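Local atomic coordinates of LS-24 (Lathyrus sativus, PDB entry 3LP9), a protein that probably binds hemin as a monomer and spermine as a dimer, and may act in oxidative stress responses and polyamine biosynthesis. Residues E185-F188 and H193-R196. Numbering follows the deposited sequence.
Sequences EVYF and HYAR
Phe188 O accepts the shortest hydrogen bond of the contact, from Ala195 N at 2.9 Å, and also a C-H...O contact from Tyr194 CA. The return bond, from Phe188 N to Ala195 O at 3.0 Å, closes an antiparallel hydrogen-bonded pair. Ala195 O also receives a C-H...O contact from Tyr187 CA.

On the face carrying Tyr187 and Arg196, the next, non-hydrogen-bonded pair, the side chains lie alongside each other and point the same way. Arg196 has CG anti to its backbone N (chi1 -179°), which sets CG 3.6 Å from CE1 of the Tyr187 ring; beyond CG the chain bends at chi2 and chi3, carrying NE to Glu185. Arg196 NE and Glu185 OE1 form a salt bridge at 3.1 Å; its N-H...O hydrogen bond is weak, bent to 131°, with carboxylate and guanidinium planes 69° apart. Tyr187 OH bonds instead to Tyr217 OH, tying the hairpin to helix 214-217. On the opposite face Phe188 and Ala195 meet CB to CB at 4.4 Å, and Phe170 touches both.

These strands are the middle two of a four-stranded hemopexin blade. The chemistry implies that main-chain bonds fix the pairing, while the skewed ion pair probably adds a looser electrostatic link beside the tyrosine.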
loop_
_atom_site.group_PDB
_atom_site.type_symbol
_atom_site.label_atom_id
_atom_site.label_comp_id
_atom_site.label_asym_id
_atom_site.label_seq_id
_atom_site.Cartn_x
_atom_site.Cartn_y
_atom_site.Cartn_z
ATOM N N GLU A 185 18.222 -0.346 27.621
ATOM C CA GLU A 185 16.966 -0.736 28.200
ATOM C C GLU A 185 15.911 -0.693 27.098
ATOM O O GLU A 185 15.928 0.199 26.251
ATOM C CB GLU A 185 16.584 0.161 29.370
ATOM C CG GLU A 185 17.446 -0.057 30.599
ATOM C CD GLU A 185 16.980 0.727 31.801
ATOM O OE1 GLU A 185 15.735 0.998 31.960
ATOM O OE2 GLU A 185 17.879 1.045 32.611
ATOM N N VAL A 186 14.994 -1.662 27.110
ATOM C CA VAL A 186 14.053 -1.845 26.006
ATOM C C VAL A 186 12.701 -2.084 26.606
ATOM O O VAL A 186 12.605 -2.666 27.673
ATOM C CB VAL A 186 14.472 -3.023 25.028
ATOM C CG1 VAL A 186 13.577 -3.024 23.816
ATOM C CG2 VAL A 186 15.921 -2.870 24.617
ATOM N N TYR A 187 11.678 -1.559 25.940
ATOM C CA TYR A 187 10.317 -1.723 26.345
ATOM C C TYR A 187 9.630 -2.598 25.333
ATOM O O TYR A 187 9.758 -2.391 24.137
ATOM C CB TYR A 187 9.579 -0.366 26.462
ATOM C CG TYR A 187 9.976 0.497 27.607
ATOM C CD1 TYR A 187 9.599 0.177 28.898
ATOM C CD2 TYR A 187 10.756 1.652 27.407
ATOM C CE1 TYR A 187 9.989 0.969 29.983
ATOM C CE2 TYR A 187 11.135 2.459 28.452
ATOM C CZ TYR A 187 10.770 2.106 29.739
ATOM O OH TYR A 187 11.175 2.873 30.771
ATOM N N PHE A 188 8.883 -3.577 25.823
ATOM C CA PHE A 188 8.080 -4.528 25.000
ATOM C C PHE A 188 6.672 -4.390 25.473
ATOM O O PHE A 188 6.415 -4.361 26.684
ATOM C CB PHE A 188 8.556 -6.016 25.182
ATOM C CG PHE A 188 9.934 -6.279 24.636
ATOM C CD1 PHE A 188 10.110 -6.700 23.298
ATOM C CD2 PHE A 188 11.069 -6.063 25.427
ATOM C CE1 PHE A 188 11.393 -6.876 22.785
ATOM C CE2 PHE A 188 12.331 -6.267 24.913
ATOM C CZ PHE A 188 12.481 -6.685 23.578
ATOM N N HIS A 193 -0.106 -5.039 28.986
ATOM C CA HIS A 193 1.140 -5.348 29.682
ATOM C C HIS A 193 2.381 -4.847 28.994
ATOM O O HIS A 193 2.400 -4.674 27.763
ATOM C CB HIS A 193 1.303 -6.871 29.804
ATOM C CG HIS A 193 0.264 -7.508 30.687
ATOM N ND1 HIS A 193 -0.960 -7.948 30.204
ATOM C CD2 HIS A 193 0.264 -7.743 32.024
ATOM C CE1 HIS A 193 -1.653 -8.450 31.210
ATOM N NE2 HIS A 193 -0.937 -8.328 32.320
ATOM N N TYR A 194 3.427 -4.644 29.779
ATOM C CA TYR A 194 4.691 -4.151 29.233
ATOM C C TYR A 194 5.785 -4.904 30.031
ATOM O O TYR A 194 5.568 -5.379 31.168
ATOM C CB TYR A 194 4.823 -2.600 29.396
ATOM C CG TYR A 194 5.178 -2.193 30.819
ATOM C CD1 TYR A 194 4.184 -2.059 31.781
ATOM C CD2 TYR A 194 6.510 -2.029 31.208
ATOM C CE1 TYR A 194 4.512 -1.786 33.141
ATOM C CE2 TYR A 194 6.855 -1.738 32.520
ATOM C CZ TYR A 194 5.880 -1.613 33.482
ATOM O OH TYR A 194 6.222 -1.348 34.793
ATOM N N ALA A 195 6.966 -4.981 29.450
ATOM C CA ALA A 195 8.113 -5.549 30.115
ATOM C C ALA A 195 9.244 -4.512 29.843
ATOM O O ALA A 195 9.453 -4.040 28.722
ATOM C CB ALA A 195 8.410 -6.889 29.535
ATOM N N ARG A 196 9.870 -4.057 30.912
ATOM C CA ARG A 196 11.024 -3.177 30.812
ATOM C C ARG A 196 12.224 -4.102 30.933
ATOM O O ARG A 196 12.469 -4.660 31.969
ATOM C CB ARG A 196 11.021 -2.149 31.930
ATOM C CG ARG A 196 12.186 -1.250 31.797
ATOM C CD ARG A 196 12.640 -0.881 33.135
ATOM N NE ARG A 196 13.037 0.526 33.312
ATOM C CZ ARG A 196 12.781 1.181 34.436
ATOM N NH1 ARG A 196 12.090 0.565 35.389
ATOM N NH2 ARG A 196 13.174 2.438 34.589
#